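PDB 5UQI: phosphosugar isomerase from Escherichia coli O6:H1, which probably interconverts arabinose 5-phosphate and ribulose 5-phosphate, as a sugar isomerase of the GutQ/KpsF group, and binds arabinose 5-phosphate. Local coordinates for residues 12-17 against 144-149; 35-40 against 168-172; 45-49 against 61-65; 77-81 against 105-109. All blocks are in the same frame, centred on the assembly; numbering follows the deposited sequence.

Contact 1 of 4, residues 12-17 against 144-149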
loop_
_atom_site.group_PDB
_atom_site.type_symbol
_atom_site.label_atom_id
_atom_site.label_comp_id
_atom_site.label_asym_id
_atom_site.label_seq_id
_atom_site.Cartn_x
_atom_site.Cartn_y
_atom_site.Cartn_z
ATOM N N HIS A 12 8.510 4.198 -23.632
ATOM C CA HIS A 12 7.051 4.408 -23.735
ATOM C C HIS A 12 6.400 3.840 -22.439
ATOM O O HIS A 12 5.593 4.501 -21.785
ATOM C CB HIS A 12 6.474 3.731 -25.009
ATOM C CG HIS A 12 4.979 3.542 -24.986
ATOM N ND1 HIS A 12 4.093 4.583 -25.191
ATOM C CD2 HIS A 12 4.214 2.441 -24.748
ATOM C CE1 HIS A 12 2.853 4.133 -25.096
ATOM N NE2 HIS A 12 2.897 2.837 -24.830
ATOM N N PHE A 13 6.813 2.625 -22.060
ATOM C CA PHE A 13 6.151 2.017 -20.911
ATOM C C PHE A 13 6.550 2.756 -19.639
ATOM O O PHE A 13 5.726 2.936 -18.734
ATOM C CB PHE A 13 6.499 0.537 -20.831
ATOM C CG PHE A 13 5.896 -0.298 -21.945
ATOM C CD1 PHE A 13 4.515 -0.373 -22.137
ATOM C CD2 PHE A 13 6.718 -1.023 -22.795
ATOM C CE1 PHE A 13 3.962 -1.152 -23.185
ATOM C CE2 PHE A 13 6.162 -1.836 -23.814
ATOM C CZ PHE A 13 4.795 -1.885 -24.033
ATOM N N MET A 14 7.832 3.125 -19.531
ATOM C CA MET A 14 8.307 3.914 -18.390
ATOM C C MET A 14 7.570 5.219 -18.263
ATOM O O MET A 14 7.180 5.620 -17.173
ATOM C CB MET A 14 9.844 4.164 -18.448
ATOM C CG MET A 14 10.666 2.894 -18.485
ATOM S SD MET A 14 12.408 3.375 -18.344
ATOM C CE MET A 14 12.557 4.096 -16.714
ATOM N N HIS A 15 7.352 5.857 -19.422
ATOM C CA HIS A 15 6.654 7.115 -19.408
ATOM C C HIS A 15 5.188 6.974 -18.950
ATOM O O HIS A 15 4.715 7.864 -18.213
ATOM C CB HIS A 15 6.725 7.713 -20.829
ATOM C CG HIS A 15 5.927 8.967 -20.991
ATOM N ND1 HIS A 15 6.313 10.178 -20.458
ATOM C CD2 HIS A 15 4.753 9.185 -21.628
ATOM C CE1 HIS A 15 5.399 11.088 -20.750
ATOM N NE2 HIS A 15 4.453 10.517 -21.472
ATOM N N ASN A 16 4.519 5.862 -19.327
ATOM C CA ASN A 16 3.147 5.627 -18.866
ATOM C C ASN A 16 3.157 5.583 -17.326
ATOM O O ASN A 16 2.252 6.129 -16.666
ATOM C CB ASN A 16 2.583 4.305 -19.413
ATOM C CG ASN A 16 2.184 4.425 -20.865
ATOM O OD1 ASN A 16 2.186 5.540 -21.402
ATOM N ND2 ASN A 16 1.826 3.315 -21.496
ATOM N N GLU A 17 4.148 4.902 -16.759
ATOM C CA GLU A 17 4.201 4.821 -15.265
ATOM C C GLU A 17 4.489 6.161 -14.616
ATOM O O GLU A 17 3.878 6.556 -13.607
ATOM C CB GLU A 17 5.214 3.739 -14.759
ATOM C CG GLU A 17 4.818 2.360 -15.215
ATOM C CD GLU A 17 5.430 1.274 -14.368
ATOM O OE1 GLU A 17 6.031 1.590 -13.315
ATOM O OE2 GLU A 17 5.334 0.118 -14.809
ATOM N N LYS A 144 -5.755 5.533 -13.533
ATOM C CA LYS A 144 -6.543 5.594 -14.779
ATOM C C LYS A 144 -6.519 4.316 -15.620
ATOM O O LYS A 144 -7.569 3.822 -16.078
ATOM C CB LYS A 144 -6.049 6.793 -15.642
ATOM C CG LYS A 144 -4.590 7.284 -15.393
ATOM C CD LYS A 144 -3.456 6.488 -16.103
ATOM C CE LYS A 144 -2.115 7.244 -16.157
ATOM N NZ LYS A 144 -0.990 6.573 -16.903
ATOM N N SER A 145 -5.306 3.810 -15.843
ATOM C CA SER A 145 -5.025 2.715 -16.764
ATOM C C SER A 145 -3.742 2.030 -16.296
ATOM O O SER A 145 -2.991 2.583 -15.482
ATOM C CB SER A 145 -4.770 3.276 -18.166
ATOM O OG SER A 145 -4.816 2.232 -19.135
ATOM N N GLU A 146 -3.481 0.851 -16.835
ATOM C CA GLU A 146 -2.139 0.244 -16.702
ATOM C C GLU A 146 -1.266 0.636 -17.882
ATOM O O GLU A 146 -1.745 1.315 -18.789
ATOM C CB GLU A 146 -2.221 -1.272 -16.536
ATOM C CG GLU A 146 -2.991 -1.706 -15.283
ATOM C CD GLU A 146 -2.335 -1.384 -13.935
ATOM O OE1 GLU A 146 -1.239 -0.724 -13.859
ATOM O OE2 GLU A 146 -2.959 -1.803 -12.931
ATOM N N ALA A 147 0.015 0.250 -17.856
ATOM C CA ALA A 147 0.963 0.719 -18.875
ATOM C C ALA A 147 0.892 -0.103 -20.151
ATOM O O ALA A 147 1.355 0.364 -21.191
ATOM C CB ALA A 147 2.395 0.728 -18.303
ATOM N N ASP A 148 0.316 -1.306 -20.089
ATOM C CA ASP A 148 0.324 -2.206 -21.264
ATOM C C ASP A 148 -0.830 -1.819 -22.207
ATOM O O ASP A 148 -1.783 -1.168 -21.768
ATOM C CB ASP A 148 0.244 -3.697 -20.855
ATOM C CG ASP A 148 -0.963 -4.033 -19.953
ATOM O OD1 ASP A 148 -1.249 -3.268 -18.991
ATOM O OD2 ASP A 148 -1.638 -5.091 -20.222
ATOM N N ASN A 149 -0.767 -2.218 -23.479
ATOM C CA ASN A 149 -1.836 -1.827 -24.426
ATOM C C ASN A 149 -3.204 -2.355 -24.012
ATOM O O ASN A 149 -4.208 -1.641 -24.136
ATOM C CB ASN A 149 -1.481 -2.205 -25.861
ATOM C CG ASN A 149 -0.381 -1.312 -26.442
ATOM O OD1 ASN A 149 0.475 -0.763 -25.714
ATOM N ND2 ASN A 149 -0.385 -1.173 -27.770
HETATM O O HOH W 1 0.840 1.083 -23.858
#
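N16 and A147 point their CB atoms at each other, and the two make the centre of this contact. The CB atoms of N16 and A147 lie 3.7 Å apart. Beyond them the N16 amide turns its nitrogen to the loop. N16 ND2 donates to A147 O at 3.0 Å, with an N-H...O angle of 144°. The acceptor lies practically in the plane of the N16 amide, while the donor is tilted 16° from the carbonyl plane of A147. F13, three residues earlier on the helix, comes to the same carbonyl. Its CG stands beside the backbone N (chi1 -69°), and the ring presents an edge: F13 CD1 is 3.4 Å from A147 O, which lies near the ring plane. H12 reaches the loop through a water. The water sits in the plane of the imidazole at its edge, 2.9 Å from H12 NE2, and donates to A147 O and to N149 OD1. At the start of segment 144-149, K144 bends at chi2 and extends its amine to N16 O, a weak bond of 3.3 Å between K144 NZ and N16 O. The polar end of E17 turns to T159, and the D148 carboxylate accepts from the backbone N of L152 and of A153. The backbone N of A147 is held by S155. A147 O thus accepts two hydrogen bonds, from an amide and from a water. The loop is tied to helix 3-25 chiefly through this one backbone carbonyl, with the A147 methyl packed beside it; the weak K144 bond adds little.

Contact 2 of 4, residues 35-40 against 168-172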
loop_
_atom_site.group_PDB
_atom_site.type_symbol
_atom_site.label_atom_id
_atom_site.label_comp_id
_atom_site.label_asym_id
_atom_site.label_seq_id
_atom_site.Cartn_x
_atom_site.Cartn_y
_atom_site.Cartn_z
ATOM N N LEU A 35 -4.627 9.917 7.372
ATOM C CA LEU A 35 -3.833 8.655 7.316
ATOM C C LEU A 35 -2.617 8.753 8.248
ATOM O O LEU A 35 -2.340 7.842 9.074
ATOM C CB LEU A 35 -3.465 8.350 5.860
ATOM C CG LEU A 35 -2.486 7.154 5.690
ATOM C CD1 LEU A 35 -3.173 5.852 6.167
ATOM C CD2 LEU A 35 -2.093 7.044 4.241
ATOM N N ILE A 36 -1.902 9.880 8.144
ATOM C CA ILE A 36 -0.729 10.088 8.983
ATOM C C ILE A 36 -1.093 10.049 10.471
ATOM O O ILE A 36 -0.415 9.416 11.270
ATOM C CB ILE A 36 0.032 11.404 8.614
ATOM C CG1 ILE A 36 0.736 11.273 7.263
ATOM C CG2 ILE A 36 1.027 11.791 9.723
ATOM C CD1 ILE A 36 1.908 10.326 7.241
ATOM N N LYS A 37 -2.139 10.772 10.863
ATOM C CA LYS A 37 -2.582 10.778 12.250
ATOM C C LYS A 37 -2.963 9.430 12.805
ATOM O O LYS A 37 -2.574 9.109 13.904
ATOM C CB LYS A 37 -3.733 11.773 12.401
ATOM C CG LYS A 37 -3.281 13.184 12.063
ATOM C CD LYS A 37 -4.439 14.170 12.146
ATOM C CE LYS A 37 -4.011 15.520 11.610
ATOM N NZ LYS A 37 -5.198 16.417 11.587
ATOM N N VAL A 38 -3.696 8.628 12.031
ATOM C CA VAL A 38 -4.081 7.259 12.455
ATOM C C VAL A 38 -2.818 6.441 12.642
ATOM O O VAL A 38 -2.666 5.770 13.654
ATOM C CB VAL A 38 -4.980 6.530 11.454
ATOM C CG1 VAL A 38 -5.157 5.056 11.829
ATOM C CG2 VAL A 38 -6.358 7.203 11.334
ATOM N N LEU A 39 -1.913 6.501 11.652
ATOM C CA LEU A 39 -0.646 5.754 11.799
ATOM C C LEU A 39 0.217 6.178 12.985
ATOM O O LEU A 39 0.818 5.343 13.665
ATOM C CB LEU A 39 0.149 5.665 10.490
ATOM C CG LEU A 39 -0.666 4.969 9.379
ATOM C CD1 LEU A 39 0.065 5.155 8.032
ATOM C CD2 LEU A 39 -0.869 3.441 9.611
ATOM N N GLN A 40 0.208 7.484 13.286
ATOM C CA GLN A 40 0.972 7.973 14.437
ATOM C C GLN A 40 0.424 7.474 15.767
ATOM O O GLN A 40 1.170 7.390 16.751
ATOM C CB GLN A 40 0.938 9.504 14.424
ATOM C CG GLN A 40 1.904 10.091 13.399
ATOM C CD GLN A 40 1.921 11.610 13.418
ATOM O OE1 GLN A 40 0.883 12.244 13.522
ATOM N NE2 GLN A 40 3.099 12.183 13.246
ATOM N N VAL A 168 4.500 8.067 2.546
ATOM C CA VAL A 168 3.905 7.961 3.864
ATOM C C VAL A 168 4.915 7.499 4.901
ATOM O O VAL A 168 5.056 8.071 5.986
ATOM C CB VAL A 168 2.645 7.088 3.824
ATOM C CG1 VAL A 168 2.151 6.860 5.247
ATOM C CG2 VAL A 168 1.599 7.758 2.904
ATOM N N ALA A 169 5.658 6.422 4.586
ATOM C CA ALA A 169 6.662 5.917 5.488
ATOM C C ALA A 169 7.693 7.016 5.828
ATOM O O ALA A 169 8.048 7.153 6.994
ATOM C CB ALA A 169 7.406 4.705 4.805
ATOM N N LEU A 170 8.173 7.706 4.792
ATOM C CA LEU A 170 9.217 8.734 5.027
ATOM C C LEU A 170 8.672 9.925 5.806
ATOM O O LEU A 170 9.419 10.465 6.646
ATOM C CB LEU A 170 9.878 9.166 3.723
ATOM C CG LEU A 170 10.720 8.029 3.089
ATOM C CD1 LEU A 170 11.179 8.409 1.669
ATOM C CD2 LEU A 170 11.877 7.547 3.947
ATOM N N ALA A 171 7.396 10.287 5.592
ATOM C CA ALA A 171 6.813 11.402 6.371
ATOM C C ALA A 171 6.663 10.982 7.826
ATOM O O ALA A 171 7.046 11.710 8.711
ATOM C CB ALA A 171 5.471 11.766 5.791
ATOM N N LEU A 172 6.195 9.738 8.104
ATOM C CA LEU A 172 6.094 9.284 9.499
ATOM C C LEU A 172 7.503 9.284 10.142
ATOM O O LEU A 172 7.641 9.655 11.306
ATOM C CB LEU A 172 5.488 7.850 9.607
ATOM C CG LEU A 172 4.028 7.749 9.221
ATOM C CD1 LEU A 172 3.722 6.260 9.012
ATOM C CD2 LEU A 172 3.191 8.326 10.358
HETATM O O HOH W 2 5.451 10.055 12.974
#
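L35 opens the contact with V168, its side chain lying roughly perpendicular to that of V168. The meeting atoms are L35 CD2 and V168 CG2, 4.0 Å apart. Next comes I36, which runs alongside L172 in the opposite direction. Its CG1 stands beside the backbone N (chi1 -71°), and the chain ends with CD1 laid against the other helix. I36 CD1 is 3.9 Å from L172 CG and also meets V168 CG1 and A171 CB. One turn after L35, L39 points at the same helix. L39 CD1 lies 3.9 Å from V168 CG1, and L39 CB is equally close to L172 CD1. L172 therefore fits between I36 and L39: its CD1 lies against L39, while its CD2 is shared by I36, Q40 and the CB of L39. Q40 closes the row with its aliphatic part: Q40 CG touches L172 CD2 at 3.7 Å. Its amide goes further, and Q40 NE2 donates to a water at 3.2 Å that in turn donates to L172 O. The axes of the two short segments are 10.7 Å apart and cross at -60°. Behind the contact, L35 and L39 also rest on I121 of strand 120-124. No direct hydrogen bond joins the segments. The interface therefore depends on the fit of branched apolar side chains rather than on directed bonds, with one water bridge at its more exposed Q40 edge.

Contact 3 of 4, residues 45-49 against 61-65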
loop_
_atom_site.group_PDB
_atom_site.type_symbol
_atom_site.label_atom_id
_atom_site.label_comp_id
_atom_site.label_asym_id
_atom_site.label_seq_id
_atom_site.Cartn_x
_atom_site.Cartn_y
_atom_site.Cartn_z
ATOM N N LYS A 45 1.720 -2.843 15.797
ATOM C CA LYS A 45 2.369 -2.843 14.506
ATOM C C LYS A 45 1.390 -2.464 13.400
ATOM O O LYS A 45 0.181 -2.628 13.559
ATOM C CB LYS A 45 2.884 -4.257 14.245
ATOM C CG LYS A 45 3.918 -4.619 15.346
ATOM C CD LYS A 45 4.915 -5.677 14.923
ATOM C CE LYS A 45 5.512 -6.336 16.141
ATOM N NZ LYS A 45 6.561 -5.483 16.736
ATOM N N VAL A 46 1.918 -1.924 12.297
ATOM C CA VAL A 46 1.141 -1.697 11.087
ATOM C C VAL A 46 1.207 -2.969 10.244
ATOM O O VAL A 46 2.278 -3.358 9.821
ATOM C CB VAL A 46 1.629 -0.453 10.292
ATOM C CG1 VAL A 46 0.856 -0.262 8.999
ATOM C CG2 VAL A 46 1.589 0.803 11.196
ATOM N N VAL A 47 0.055 -3.608 10.053
ATOM C CA VAL A 47 0.061 -4.924 9.354
ATOM C C VAL A 47 -0.473 -4.684 7.981
ATOM O O VAL A 47 -1.607 -4.217 7.801
ATOM C CB VAL A 47 -0.806 -5.934 10.087
ATOM C CG1 VAL A 47 -0.829 -7.257 9.315
ATOM C CG2 VAL A 47 -0.315 -6.125 11.510
ATOM N N PHE A 48 0.359 -4.980 6.964
ATOM C CA PHE A 48 -0.075 -4.806 5.573
ATOM C C PHE A 48 -0.585 -6.139 5.047
ATOM O O PHE A 48 0.057 -7.183 5.274
ATOM C CB PHE A 48 1.118 -4.381 4.675
ATOM C CG PHE A 48 1.497 -2.946 4.793
ATOM C CD1 PHE A 48 2.395 -2.534 5.780
ATOM C CD2 PHE A 48 0.990 -2.018 3.840
ATOM C CE1 PHE A 48 2.754 -1.157 5.882
ATOM C CE2 PHE A 48 1.362 -0.652 3.933
ATOM C CZ PHE A 48 2.277 -0.253 4.907
ATOM N N ILE A 49 -1.711 -6.087 4.316
ATOM C CA ILE A 49 -2.283 -7.324 3.769
ATOM C C ILE A 49 -2.562 -7.074 2.295
ATOM O O ILE A 49 -3.138 -6.035 1.883
ATOM C CB ILE A 49 -3.656 -7.664 4.484
ATOM C CG1 ILE A 49 -3.395 -7.907 5.963
ATOM C CG2 ILE A 49 -4.287 -8.882 3.792
ATOM C CD1 ILE A 49 -4.676 -8.321 6.747
ATOM N N LEU A 61 6.317 -2.256 1.301
ATOM C CA LEU A 61 5.971 -1.153 2.186
ATOM C C LEU A 61 6.103 -1.540 3.666
ATOM O O LEU A 61 6.552 -0.709 4.479
ATOM C CB LEU A 61 4.511 -0.712 1.892
ATOM C CG LEU A 61 4.386 -0.088 0.491
ATOM C CD1 LEU A 61 2.908 0.354 0.340
ATOM C CD2 LEU A 61 5.297 1.185 0.371
ATOM N N ALA A 62 5.740 -2.777 4.037
ATOM C CA ALA A 62 5.975 -3.189 5.461
ATOM C C ALA A 62 7.445 -3.077 5.793
ATOM O O ALA A 62 7.772 -2.610 6.885
ATOM C CB ALA A 62 5.473 -4.654 5.646
ATOM N N ALA A 63 8.314 -3.524 4.873
ATOM C CA ALA A 63 9.734 -3.501 5.161
ATOM C C ALA A 63 10.232 -2.044 5.246
ATOM O O ALA A 63 11.015 -1.724 6.128
ATOM C CB ALA A 63 10.488 -4.307 4.084
ATOM N N THR A 64 9.725 -1.187 4.362
ATOM C CA THR A 64 10.156 0.249 4.348
ATOM C C THR A 64 9.643 0.963 5.615
ATOM O O THR A 64 10.391 1.718 6.245
ATOM C CB THR A 64 9.647 0.870 3.054
ATOM O OG1 THR A 64 10.599 0.404 2.050
ATOM C CG2 THR A 64 9.816 2.376 3.084
ATOM N N PHE A 65 8.395 0.677 6.021
ATOM C CA PHE A 65 7.914 1.275 7.273
ATOM C C PHE A 65 8.825 0.848 8.399
ATOM O O PHE A 65 9.292 1.687 9.191
ATOM C CB PHE A 65 6.456 0.763 7.592
ATOM C CG PHE A 65 5.363 1.641 7.022
ATOM C CD1 PHE A 65 5.322 2.061 5.656
ATOM C CD2 PHE A 65 4.313 1.946 7.855
ATOM C CE1 PHE A 65 4.298 2.918 5.204
ATOM C CE2 PHE A 65 3.267 2.754 7.382
ATOM C CZ PHE A 65 3.271 3.223 6.082
#
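F48 drives its ring edge into the face of F65, a T-shaped pair with centroids 5.0 Å apart and planes at 86°. F48 CZ sits over the centre of the F65 ring, 3.7 Å above its plane. L61 comes over one face of the F48 ring: L61 CB makes a CH-pi contact at 4.1 Å from the centroid, displaced toward the rim. A62 lies over the same face, along the CD1-CE1 side, where F48 CD1 is 3.7 Å from A62 CB. CG beside the backbone N (chi1 -78°) carries the F48 ring from the strand to the helix. This is the tight part. V46 is the looser one, its single contact being V46 CG1 to F65 CE2 at 4.2 Å. Beyond V46 the strand gives way to exposed K45, and on the helix A63 faces away from the strand to the exposed side. Strand 46-49 and helix 61-65 run nearly antiparallel, at 163°, with axes 8.9 Å apart. Strand 72-76 follows and lies beside strand 46-50. Together they form the first beta-alpha-beta crossover along the chain in the parallel sheet of the SIS domain.

Contact 4 of 4, residues 77-81 against 105-109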
loop_
_atom_site.group_PDB
_atom_site.type_symbol
_atom_site.label_atom_id
_atom_site.label_comp_id
_atom_site.label_asym_id
_atom_site.label_seq_id
_atom_site.Cartn_x
_atom_site.Cartn_y
_atom_site.Cartn_z
ATOM N N GLY A 77 -2.971 -12.134 2.040
ATOM C CA GLY A 77 -4.444 -12.207 2.265
ATOM C C GLY A 77 -4.980 -13.640 2.317
ATOM O O GLY A 77 -5.888 -13.965 3.099
ATOM N N THR A 78 -4.420 -14.572 1.527
ATOM C CA THR A 78 -4.856 -15.977 1.639
ATOM C C THR A 78 -4.317 -16.621 2.868
ATOM O O THR A 78 -5.027 -17.331 3.568
ATOM C CB THR A 78 -4.341 -16.787 0.408
ATOM O OG1 THR A 78 -5.115 -16.288 -0.696
ATOM C CG2 THR A 78 -4.612 -18.284 0.548
ATOM N N GLU A 79 -3.066 -16.385 3.187
ATOM C CA GLU A 79 -2.585 -16.959 4.437
ATOM C C GLU A 79 -3.368 -16.441 5.669
ATOM O O GLU A 79 -3.568 -17.205 6.626
ATOM C CB GLU A 79 -1.075 -16.654 4.631
ATOM C CG GLU A 79 -0.232 -17.252 3.444
ATOM C CD GLU A 79 -0.423 -18.761 3.339
ATOM O OE1 GLU A 79 -0.394 -19.426 4.450
ATOM O OE2 GLU A 79 -0.755 -19.309 2.244
ATOM N N ALA A 80 -3.823 -15.167 5.628
ATOM C CA ALA A 80 -4.616 -14.629 6.709
ATOM C C ALA A 80 -5.815 -15.521 7.018
ATOM O O ALA A 80 -6.088 -15.775 8.171
ATOM C CB ALA A 80 -5.071 -13.224 6.291
ATOM N N VAL A 81 -6.510 -15.982 5.973
ATOM C CA VAL A 81 -7.783 -16.728 6.253
ATOM C C VAL A 81 -7.488 -18.210 6.522
ATOM O O VAL A 81 -8.393 -19.017 6.752
ATOM C CB VAL A 81 -8.813 -16.526 5.127
ATOM C CG1 VAL A 81 -9.195 -15.052 5.044
ATOM C CG2 VAL A 81 -8.406 -17.169 3.781
ATOM N N GLU A 105 -10.015 -12.628 -2.395
ATOM C CA GLU A 105 -9.193 -13.037 -1.260
ATOM C C GLU A 105 -9.064 -11.965 -0.185
ATOM O O GLU A 105 -8.950 -12.291 1.003
ATOM C CB GLU A 105 -7.767 -13.437 -1.780
ATOM C CG GLU A 105 -7.768 -14.650 -2.706
ATOM C CD GLU A 105 -7.853 -14.281 -4.180
ATOM O OE1 GLU A 105 -8.441 -13.203 -4.550
ATOM O OE2 GLU A 105 -7.432 -15.110 -4.997
ATOM N N ILE A 106 -9.066 -10.689 -0.554
ATOM C CA ILE A 106 -8.923 -9.653 0.416
ATOM C C ILE A 106 -10.259 -9.413 1.108
ATOM O O ILE A 106 -10.275 -9.248 2.307
ATOM C CB ILE A 106 -8.400 -8.335 -0.233
ATOM C CG1 ILE A 106 -7.082 -8.575 -0.960
ATOM C CG2 ILE A 106 -8.277 -7.220 0.788
ATOM C CD1 ILE A 106 -5.968 -8.992 0.036
ATOM N N LEU A 107 -11.341 -9.442 0.339
ATOM C CA LEU A 107 -12.644 -9.251 1.047
ATOM C C LEU A 107 -12.914 -10.378 2.039
ATOM O O LEU A 107 -13.652 -10.144 3.019
ATOM C CB LEU A 107 -13.790 -9.226 0.071
ATOM C CG LEU A 107 -13.639 -8.174 -0.993
ATOM C CD1 LEU A 107 -14.771 -8.223 -2.021
ATOM C CD2 LEU A 107 -13.574 -6.751 -0.489
ATOM N N ALA A 108 -12.400 -11.591 1.759
ATOM C CA ALA A 108 -12.578 -12.732 2.658
ATOM C C ALA A 108 -11.998 -12.535 4.038
ATOM O O ALA A 108 -12.409 -13.209 4.992
ATOM C CB ALA A 108 -11.964 -13.978 2.034
ATOM N N THR A 109 -11.041 -11.601 4.191
ATOM C CA THR A 109 -10.527 -11.335 5.488
ATOM C C THR A 109 -11.428 -10.484 6.390
ATOM O O THR A 109 -11.197 -10.330 7.600
ATOM C CB THR A 109 -9.174 -10.570 5.450
ATOM O OG1 THR A 109 -9.356 -9.239 4.991
ATOM C CG2 THR A 109 -8.102 -11.303 4.610
HETATM O O HOH W 3 -8.294 -14.678 1.650
#
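T109 lies against G77, A80 and V81 through one methyl group. From its CB two branches part. The hydroxyl OG1 turns back to its own segment and donates to I106 O at 2.8 Å, in the carbonyl plane. That carbonyl also accepts from T109 N, so it has two donors from one residue. The torsion of +69° that puts OG1 between the backbone N and the carbonyl carbon leaves CG2 beside the N, facing helix 77-84. At its tip, T109 CG2 meets G77 O at 3.8 Å, V81 CG1 at 3.9 Å and A80 CB at 4.0 Å. V81 adds a second touch with the same branch, since V81 CG1 is 3.7 Å from A108 O. At the start of the helix, G77 has no side chain, and I106 CD1 comes to 4.2 Å from G77 CA. Beside it, the T78 side chain runs alongside that of E105, its OG1 against E105 CG. A water links the backbones, donating to G77 O and, at 2.6 Å, to E105 O. I106 also packs on V51, which lines the arabinose 5-phosphate pocket, and its side chain is about 5 Å from the bound sugar phosphate. S98, N99, S100 and T103, just before segment 105-109, line the pocket too. The arrangement joins two helices that follow sheet strands 72-76 and 93-97, beside the sugar-phosphate site of the SIS domain.

How the contacts relate
Contacts 2 and 3 are neighbours, with centres 12 Å apart. They touch where F65 of contact 3 packs on V168, A169 and L172 of contact 2, so helices 32-41, 52-67 and 156-175 meet beside the sheet. Contact 3 touches contact 4 through I49, which lies against G77 and I106. Their centres are 16 Å apart, and contact 3 closes before contact 4 opens. Contact 1 stands apart, 27 to 29 Å from the other centres. Contacts 3 and 4 are nested inside the loops closed by contacts 1 and 2, whose segments alternate. Helix 3-25 holds the loop leading into helix 156-175, and helix 32-41 packs near that helix's C-terminal end.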